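Side-chain contacts in dihydrodipicolinate synthase (Oceanobacillus iheyensis HTE831, PDB 3D0C), which probably catalyses the condensation of pyruvate with aspartate semialdehyde that forms 4-hydroxy-tetrahydrodipicolinate in lysine biosynthesis: residues Asn217-Lys222 and Glu295-Trp300; Ser223-Glu228 and Gln235-Asp240. The protein carries 1 engineered substitution. All coordinates share one frame; numbering follows the deposited sequence.

In the fold
Both contacts use helix 220-232, which follows the eighth strand of the closed parallel barrel, 210-213. Interaction 1 joins the start of this helix to helix 287-303, the last helix of the chain. Interaction 2 takes the next residues of the same helix and sets them against helix 235-257. Their centres are about 15 Å apart, and each lies about 19 Å from the centre of the chain. In sequence, interaction 2 is nested inside the long, mostly helical stretch of chain that interaction 1 closes. Both lie away from the predicted catalytic residues, Tyr143 and the Schiff-base lysine Lys167. They are packing contacts between the barrel and the helices that follow it.

Interaction 1 (Asn217-Lys222 and Glu295-Trp300); sequences NVFPQK and ELLKSW
At the start of helix 220-232, Phe219 and Lys222 meet Trp300 of helix 287-303, joining the last barrel helix to the C-terminal helix of this TIM-barrel enzyme. Phe219 is the N-cap residue. Its CE2 lies 3.4 Å from Trp300 CE3. The two rings are inclined at 70°, in neither a stack nor a T. Leu297 CD2 comes to the edge of the Phe219 ring, 3.7 Å from CE2. Lys222 lies over one face of the indole. Its CE sits 3.6 Å from the centroid of the five-membered ring of Trp300, 4° off the normal. The chain is extended until its final torsion (chi4 -64°), which turns NZ toward Trp300 CD1, in cation-pi range of the five-membered ring. Leu296 CD1 covers the opposite face. One water accepts from Lys222 NZ at 2.7 Å and donates to Trp300 O. Asp244 gives NZ a salt bridge through OD2, and its backbone O takes the indole N-H. Replacing Trp300 by an alanine would probably leave a gap beside Phe219, the Lys222 ammonium without its aromatic face and Asp244 O without its indole donor. The Lys222 ammonium thus meets carboxylate, water and ring face, which together probably hold its charge in place.

Interaction 2 (Ser223-Glu228 and Gln235-Asp240); sequences SFALLE and QEKIWD
Leu226 and Ile238 form the closer, buried half of this contact. Here the backbones come nearest, with the CA atoms of Leu226 and Ile238 5.9 Å apart. The Leu226 branch CD1 does the touching. Leu226 CD1 rests against the backbone of the second helix, 3.9 Å from Ile238 O. From Leu226 CD1 the nearest side-chain atom of Ile238 is CG2, at 4.4 Å, so the methyl packs more against main chain than against side chain. The first torsion of Leu226 sets CG anti to the backbone N (chi1 177°), and from there CD1 reaches across to Ile238. Helix 196-206 covers this side, with Glu197 touching Leu226 and Pro201 touching Ile238. Ala229 and Leu230 add to the packing on Ile238. The two segments belong to an alpha-alpha hairpin. Helices 220-232 and 235-257 run in roughly opposite directions, joined by a very short turn. In that turn Asn234 OD1 accepts a hydrogen bond from Lys237 N. On the solvent side the fit is loose. Lys237 points toward the first helix, and its NZ stands 4.4 Å from Ala225 CB. A water accepts from Lys237 NZ at 2.8 Å. Its link onward to Ala225 O is modelled too short to be relied on. Glu228 carries the opposite charge nearby, but its OE1 stays 6.1 Å from Lys237 NZ, too far for a salt bridge.

Interaction 1 (Asn217-Lys222 and Glu295-Trp300)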
ATOM      1  N   ASN A 217      -1.305 -21.256 -12.351  1.00 22.33           N
ATOM      2  CA  ASN A 217      -2.021 -20.671 -13.496  1.00 21.97           C
ATOM      3  C   ASN A 217      -1.341 -21.060 -14.805  1.00 23.59           C
ATOM      4  O   ASN A 217      -1.885 -20.827 -15.891  1.00 21.96           O
ATOM      5  CB  ASN A 217      -2.041 -19.133 -13.420  1.00 21.94           C
ATOM      6  CG  ASN A 217      -2.895 -18.603 -12.283  1.00 25.85           C
ATOM      7  OD1 ASN A 217      -4.122 -18.733 -12.295  1.00 20.38           O
ATOM      8  ND2 ASN A 217      -2.247 -17.998 -11.292  1.00 24.07           N
ATOM      9  N   VAL A 218      -0.156 -21.655 -14.701  1.00 22.25           N
ATOM     10  CA  VAL A 218       0.613 -22.022 -15.883  1.00 23.11           C
ATOM     11  C   VAL A 218       1.041 -23.487 -15.907  1.00 24.76           C
ATOM     12  O   VAL A 218       0.838 -24.183 -16.905  1.00 23.86           O
ATOM     13  CB  VAL A 218       1.873 -21.154 -15.975  1.00 26.25           C
ATOM     14  CG1 VAL A 218       2.486 -21.264 -17.360  1.00 28.19           C
ATOM     15  CG2 VAL A 218       1.530 -19.721 -15.635  1.00 27.22           C
ATOM     16  N   PHE A 219       1.646 -23.942 -14.814  1.00 22.61           N
ATOM     17  CA  PHE A 219       2.114 -25.323 -14.698  1.00 25.61           C
ATOM     18  C   PHE A 219       1.637 -25.920 -13.380  1.00 24.06           C
ATOM     19  O   PHE A 219       2.441 -26.262 -12.515  1.00 23.64           O
ATOM     20  CB  PHE A 219       3.649 -25.370 -14.747  1.00 28.70           C
ATOM     21  CG  PHE A 219       4.220 -25.153 -16.117  1.00 36.12           C
ATOM     22  CD1 PHE A 219       4.136 -26.148 -17.087  1.00 39.12           C
ATOM     23  CD2 PHE A 219       4.843 -23.955 -16.440  1.00 38.02           C
ATOM     24  CE1 PHE A 219       4.664 -25.948 -18.361  1.00 42.09           C
ATOM     25  CE2 PHE A 219       5.374 -23.745 -17.710  1.00 41.33           C
ATOM     26  CZ  PHE A 219       5.285 -24.744 -18.673  1.00 41.38           C
ATOM     27  N   PRO A 220       0.315 -26.064 -13.210  1.00 24.84           N
ATOM     28  CA  PRO A 220      -0.228 -26.625 -11.969  1.00 25.18           C
ATOM     29  C   PRO A 220       0.334 -27.995 -11.577  1.00 26.46           C
ATOM     30  O   PRO A 220       0.435 -28.309 -10.387  1.00 23.72           O
ATOM     31  CB  PRO A 220      -1.727 -26.679 -12.246  1.00 24.65           C
ATOM     32  CG  PRO A 220      -1.777 -26.938 -13.720  1.00 25.66           C
ATOM     33  CD  PRO A 220      -0.736 -25.963 -14.239  1.00 24.69           C
ATOM     34  N   GLN A 221       0.687 -28.810 -12.572  1.00 25.99           N
ATOM     35  CA  GLN A 221       1.220 -30.148 -12.298  1.00 26.79           C
ATOM     36  C   GLN A 221       2.524 -30.092 -11.493  1.00 24.57           C
ATOM     37  O   GLN A 221       2.793 -30.984 -10.690  1.00 23.64           O
ATOM     38  CB  GLN A 221       1.437 -30.932 -13.608  1.00 31.20           C
ATOM     39  CG  GLN A 221       0.178 -31.034 -14.496  1.00 36.34           C
ATOM     40  CD  GLN A 221       0.300 -32.061 -15.631  1.00 40.67           C
ATOM     41  OE1 GLN A 221       1.295 -32.092 -16.363  1.00 42.35           O
ATOM     42  NE2 GLN A 221      -0.730 -32.894 -15.787  1.00 39.51           N
ATOM     43  N   LYS A 222       3.330 -29.053 -11.701  1.00 24.92           N
ATOM     44  CA  LYS A 222       4.579 -28.914 -10.953  1.00 24.28           C
ATOM     45  C   LYS A 222       4.264 -28.538  -9.504  1.00 24.17           C
ATOM     46  O   LYS A 222       4.838 -29.090  -8.560  1.00 22.61           O
ATOM     47  CB  LYS A 222       5.472 -27.841 -11.578  1.00 26.52           C
ATOM     48  CG  LYS A 222       6.055 -28.221 -12.936  1.00 30.12           C
ATOM     49  CD  LYS A 222       6.972 -27.125 -13.461  1.00 33.41           C
ATOM     50  CE  LYS A 222       7.505 -27.447 -14.849  1.00 37.29           C
ATOM     51  NZ  LYS A 222       8.374 -28.657 -14.877  1.00 38.67           N
ATOM     52  N   GLU A 295      13.594 -18.933 -22.250  1.00 25.02           N
ATOM     53  CA  GLU A 295      14.582 -19.991 -22.069  1.00 26.54           C
ATOM     54  C   GLU A 295      14.151 -20.976 -20.981  1.00 27.50           C
ATOM     55  O   GLU A 295      14.373 -22.182 -21.109  1.00 27.13           O
ATOM     56  CB  GLU A 295      15.940 -19.397 -21.697  1.00 27.36           C
ATOM     57  CG  GLU A 295      16.473 -18.380 -22.700  1.00 32.33           C
ATOM     58  CD  GLU A 295      17.895 -17.941 -22.387  1.00 32.97           C
ATOM     59  OE1 GLU A 295      18.131 -17.424 -21.272  1.00 33.95           O
ATOM     60  OE2 GLU A 295      18.777 -18.115 -23.256  1.00 36.50           O
ATOM     61  N   LEU A 296      13.552 -20.462 -19.906  1.00 25.29           N
ATOM     62  CA  LEU A 296      13.090 -21.325 -18.825  1.00 25.40           C
ATOM     63  C   LEU A 296      12.014 -22.263 -19.352  1.00 25.60           C
ATOM     64  O   LEU A 296      12.016 -23.457 -19.050  1.00 27.04           O
ATOM     65  CB  LEU A 296      12.524 -20.497 -17.663  1.00 22.32           C
ATOM     66  CG  LEU A 296      11.786 -21.285 -16.569  1.00 21.93           C
ATOM     67  CD1 LEU A 296      12.684 -22.377 -16.006  1.00 23.29           C
ATOM     68  CD2 LEU A 296      11.354 -20.330 -15.463  1.00 23.24           C
ATOM     69  N   LEU A 297      11.088 -21.728 -20.143  1.00 26.06           N
ATOM     70  CA  LEU A 297      10.031 -22.563 -20.687  1.00 26.47           C
ATOM     71  C   LEU A 297      10.618 -23.604 -21.642  1.00 27.76           C
ATOM     72  O   LEU A 297      10.129 -24.737 -21.710  1.00 27.95           O
ATOM     73  CB  LEU A 297       8.979 -21.708 -21.409  1.00 25.97           C
ATOM     74  CG  LEU A 297       8.183 -20.719 -20.543  1.00 28.33           C
ATOM     75  CD1 LEU A 297       6.970 -20.239 -21.326  1.00 27.76           C
ATOM     76  CD2 LEU A 297       7.729 -21.383 -19.244  1.00 25.11           C
ATOM     77  N   LYS A 298      11.664 -23.221 -22.371  1.00 27.79           N
ATOM     78  CA  LYS A 298      12.312 -24.142 -23.302  1.00 30.32           C
ATOM     79  C   LYS A 298      12.892 -25.312 -22.513  1.00 30.70           C
ATOM     80  O   LYS A 298      12.714 -26.477 -22.879  1.00 31.02           O
ATOM     81  CB  LYS A 298      13.429 -23.433 -24.068  1.00 27.47           C
ATOM     82  CG  LYS A 298      14.072 -24.319 -25.127  1.00 28.00           C
ATOM     83  CD  LYS A 298      13.003 -24.825 -26.095  1.00 30.75           C
ATOM     84  CE  LYS A 298      13.460 -26.066 -26.857  1.00 29.49           C
ATOM     85  NZ  LYS A 298      12.360 -26.644 -27.695  1.00 32.17           N
ATOM     86  N   SER A 299      13.595 -24.982 -21.432  1.00 32.46           N
ATOM     87  CA  SER A 299      14.195 -25.981 -20.556  1.00 33.34           C
ATOM     88  C   SER A 299      13.125 -26.927 -20.038  1.00 34.17           C
ATOM     89  O   SER A 299      13.275 -28.146 -20.125  1.00 34.66           O
ATOM     90  CB  SER A 299      14.891 -25.308 -19.367  1.00 33.26           C
ATOM     91  OG  SER A 299      15.237 -26.259 -18.371  1.00 39.27           O
ATOM     92  N   TRP A 300      12.048 -26.362 -19.494  1.00 33.90           N
ATOM     93  CA  TRP A 300      10.959 -27.171 -18.965  1.00 34.02           C
ATOM     94  C   TRP A 300      10.367 -28.098 -20.005  1.00 35.77           C
ATOM     95  O   TRP A 300       9.886 -29.186 -19.671  1.00 37.30           O
ATOM     96  CB  TRP A 300       9.863 -26.282 -18.362  1.00 30.72           C
ATOM     97  CG  TRP A 300      10.148 -25.853 -16.951  1.00 27.06           C
ATOM     98  CD1 TRP A 300      10.975 -26.467 -16.060  1.00 27.16           C
ATOM     99  CD2 TRP A 300       9.562 -24.747 -16.258  1.00 24.58           C
ATOM    100  NE1 TRP A 300      10.944 -25.812 -14.850  1.00 26.51           N
ATOM    101  CE2 TRP A 300      10.081 -24.753 -14.944  1.00 25.04           C
ATOM    102  CE3 TRP A 300       8.644 -23.754 -16.617  1.00 26.10           C
ATOM    103  CZ2 TRP A 300       9.714 -23.797 -13.985  1.00 23.29           C
ATOM    104  CZ3 TRP A 300       8.277 -22.804 -15.664  1.00 24.83           C
ATOM    105  CH2 TRP A 300       8.814 -22.837 -14.364  1.00 23.81           C
TER
HETATM  106  O   HOH W   1       9.191 -29.755 -17.155  1.00 29.76           O

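Interaction 2 (Ser223-Glu228 and Gln235-Asp240)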
ATOM      1  N   SER A 223       3.348 -27.588  -9.341  1.00 22.07           N
ATOM      2  CA  SER A 223       2.935 -27.137  -8.020  1.00 19.34           C
ATOM      3  C   SER A 223       2.347 -28.294  -7.229  1.00 20.06           C
ATOM      4  O   SER A 223       2.609 -28.432  -6.032  1.00 19.84           O
ATOM      5  CB  SER A 223       1.884 -26.026  -8.144  1.00 18.42           C
ATOM      6  OG  SER A 223       2.419 -24.895  -8.804  1.00 18.07           O
ATOM      7  N   PHE A 224       1.541 -29.120  -7.893  1.00 20.25           N
ATOM      8  CA  PHE A 224       0.925 -30.258  -7.220  1.00 22.49           C
ATOM      9  C   PHE A 224       1.921 -31.381  -6.972  1.00 21.09           C
ATOM     10  O   PHE A 224       1.728 -32.188  -6.066  1.00 19.64           O
ATOM     11  CB  PHE A 224      -0.279 -30.772  -8.013  1.00 24.92           C
ATOM     12  CG  PHE A 224      -1.571 -30.100  -7.639  1.00 30.41           C
ATOM     13  CD1 PHE A 224      -2.198 -30.397  -6.432  1.00 33.11           C
ATOM     14  CD2 PHE A 224      -2.135 -29.142  -8.471  1.00 31.59           C
ATOM     15  CE1 PHE A 224      -3.374 -29.746  -6.062  1.00 35.20           C
ATOM     16  CE2 PHE A 224      -3.306 -28.486  -8.113  1.00 34.05           C
ATOM     17  CZ  PHE A 224      -3.926 -28.786  -6.907  1.00 34.64           C
ATOM     18  N   ALA A 225       2.974 -31.435  -7.783  1.00 20.43           N
ATOM     19  CA  ALA A 225       4.010 -32.449  -7.593  1.00 20.44           C
ATOM     20  C   ALA A 225       4.723 -32.099  -6.281  1.00 22.54           C
ATOM     21  O   ALA A 225       5.076 -32.976  -5.483  1.00 22.09           O
ATOM     22  CB  ALA A 225       4.991 -32.430  -8.756  1.00 20.01           C
ATOM     23  N   LEU A 226       4.916 -30.801  -6.059  1.00 21.89           N
ATOM     24  CA  LEU A 226       5.559 -30.333  -4.838  1.00 23.52           C
ATOM     25  C   LEU A 226       4.658 -30.601  -3.636  1.00 22.30           C
ATOM     26  O   LEU A 226       5.132 -31.043  -2.587  1.00 20.99           O
ATOM     27  CB  LEU A 226       5.865 -28.831  -4.929  1.00 24.44           C
ATOM     28  CG  LEU A 226       6.475 -28.225  -3.660  1.00 27.10           C
ATOM     29  CD1 LEU A 226       7.768 -28.950  -3.336  1.00 29.18           C
ATOM     30  CD2 LEU A 226       6.729 -26.738  -3.853  1.00 27.92           C
ATOM     31  N   LEU A 227       3.362 -30.338  -3.772  1.00 22.69           N
ATOM     32  CA  LEU A 227       2.459 -30.582  -2.649  1.00 23.91           C
ATOM     33  C   LEU A 227       2.460 -32.060  -2.267  1.00 23.88           C
ATOM     34  O   LEU A 227       2.564 -32.406  -1.092  1.00 22.44           O
ATOM     35  CB  LEU A 227       1.028 -30.146  -2.981  1.00 25.01           C
ATOM     36  CG  LEU A 227      -0.007 -30.469  -1.891  1.00 26.41           C
ATOM     37  CD1 LEU A 227       0.312 -29.710  -0.615  1.00 26.06           C
ATOM     38  CD2 LEU A 227      -1.393 -30.106  -2.378  1.00 28.36           C
ATOM     39  N   GLU A 228       2.350 -32.938  -3.260  1.00 23.20           N
ATOM     40  CA  GLU A 228       2.331 -34.367  -2.967  1.00 25.29           C
ATOM     41  C   GLU A 228       3.621 -34.807  -2.285  1.00 23.95           C
ATOM     42  O   GLU A 228       3.588 -35.551  -1.304  1.00 23.66           O
ATOM     43  CB  GLU A 228       2.123 -35.185  -4.239  1.00 26.14           C
ATOM     44  CG  GLU A 228       2.008 -36.674  -3.959  1.00 34.30           C
ATOM     45  CD  GLU A 228       1.533 -37.463  -5.162  1.00 40.06           C
ATOM     46  OE1 GLU A 228       2.249 -37.479  -6.186  1.00 41.04           O
ATOM     47  OE2 GLU A 228       0.440 -38.067  -5.079  1.00 42.95           O
ATOM     48  N   GLN A 235      11.744 -36.326   0.911  1.00 31.68           N
ATOM     49  CA  GLN A 235      12.691 -35.218   0.818  1.00 31.62           C
ATOM     50  C   GLN A 235      13.360 -35.053  -0.530  1.00 31.30           C
ATOM     51  O   GLN A 235      13.517 -33.929  -1.008  1.00 29.84           O
ATOM     52  CB  GLN A 235      13.787 -35.345   1.874  1.00 35.98           C
ATOM     53  CG  GLN A 235      13.406 -34.760   3.231  1.00 42.77           C
ATOM     54  CD  GLN A 235      12.890 -33.322   3.136  1.00 46.25           C
ATOM     55  OE1 GLN A 235      13.444 -32.507   2.398  1.00 48.70           O
ATOM     56  NE2 GLN A 235      11.834 -33.008   3.893  1.00 47.91           N
ATOM     57  N   GLU A 236      13.775 -36.165  -1.128  1.00 30.43           N
ATOM     58  CA  GLU A 236      14.456 -36.118  -2.412  1.00 29.83           C
ATOM     59  C   GLU A 236      13.598 -35.472  -3.497  1.00 28.06           C
ATOM     60  O   GLU A 236      14.071 -34.614  -4.248  1.00 25.31           O
ATOM     61  CB  GLU A 236      14.868 -37.528  -2.834  1.00 34.64           C
ATOM     62  CG  GLU A 236      15.872 -38.192  -1.897  1.00 42.79           C
ATOM     63  CD  GLU A 236      15.405 -38.205  -0.444  1.00 46.96           C
ATOM     64  OE1 GLU A 236      14.294 -38.722  -0.175  1.00 47.33           O
ATOM     65  OE2 GLU A 236      16.149 -37.695   0.429  1.00 47.74           O
ATOM     66  N   LYS A 237      12.339 -35.887  -3.579  1.00 26.44           N
ATOM     67  CA  LYS A 237      11.435 -35.337  -4.574  1.00 26.50           C
ATOM     68  C   LYS A 237      11.113 -33.871  -4.248  1.00 24.58           C
ATOM     69  O   LYS A 237      11.001 -33.032  -5.145  1.00 22.67           O
ATOM     70  CB  LYS A 237      10.150 -36.169  -4.637  1.00 28.49           C
ATOM     71  CG  LYS A 237       9.188 -35.721  -5.726  1.00 34.79           C
ATOM     72  CD  LYS A 237       9.847 -35.765  -7.099  1.00 41.50           C
ATOM     73  CE  LYS A 237       8.965 -35.141  -8.175  1.00 45.35           C
ATOM     74  NZ  LYS A 237       7.677 -35.863  -8.348  1.00 46.27           N
ATOM     75  N   ILE A 238      10.972 -33.568  -2.961  1.00 24.04           N
ATOM     76  CA  ILE A 238      10.677 -32.206  -2.526  1.00 23.91           C
ATOM     77  C   ILE A 238      11.719 -31.243  -3.090  1.00 23.82           C
ATOM     78  O   ILE A 238      11.387 -30.252  -3.747  1.00 22.20           O
ATOM     79  CB  ILE A 238      10.683 -32.111  -0.989  1.00 26.09           C
ATOM     80  CG1 ILE A 238       9.485 -32.870  -0.414  1.00 27.74           C
ATOM     81  CG2 ILE A 238      10.671 -30.653  -0.561  1.00 26.22           C
ATOM     82  CD1 ILE A 238       9.470 -32.951   1.111  1.00 28.86           C
ATOM     83  N   TRP A 239      12.986 -31.550  -2.830  1.00 23.48           N
ATOM     84  CA  TRP A 239      14.095 -30.734  -3.304  1.00 25.25           C
ATOM     85  C   TRP A 239      14.190 -30.699  -4.831  1.00 22.78           C
ATOM     86  O   TRP A 239      14.546 -29.671  -5.400  1.00 21.15           O
ATOM     87  CB  TRP A 239      15.417 -31.251  -2.722  1.00 29.67           C
ATOM     88  CG  TRP A 239      15.552 -31.073  -1.237  1.00 37.43           C
ATOM     89  CD1 TRP A 239      16.201 -31.907  -0.368  1.00 40.42           C
ATOM     90  CD2 TRP A 239      15.054 -29.982  -0.447  1.00 40.04           C
ATOM     91  NE1 TRP A 239      16.139 -31.404   0.911  1.00 42.25           N
ATOM     92  CE2 TRP A 239      15.444 -30.222   0.891  1.00 42.80           C
ATOM     93  CE3 TRP A 239      14.325 -28.822  -0.741  1.00 40.78           C
ATOM     94  CZ2 TRP A 239      15.119 -29.350   1.935  1.00 44.46           C
ATOM     95  CZ3 TRP A 239      14.005 -27.956   0.295  1.00 46.38           C
ATOM     96  CH2 TRP A 239      14.405 -28.223   1.617  1.00 46.87           C
ATOM     97  N   ASP A 240      13.892 -31.811  -5.499  1.00 24.52           N
ATOM     98  CA  ASP A 240      13.957 -31.836  -6.965  1.00 23.43           C
ATOM     99  C   ASP A 240      12.894 -30.917  -7.589  1.00 22.46           C
ATOM    100  O   ASP A 240      13.199 -30.146  -8.501  1.00 21.23           O
ATOM    101  CB  ASP A 240      13.766 -33.264  -7.494  1.00 26.81           C
ATOM    102  CG  ASP A 240      15.022 -34.122  -7.361  1.00 30.82           C
ATOM    103  OD1 ASP A 240      16.125 -33.584  -7.100  1.00 31.59           O
ATOM    104  OD2 ASP A 240      14.904 -35.352  -7.529  1.00 34.28           O
TER
HETATM  105  O   HOH W   2       5.686 -35.057  -6.515  1.00 29.69           O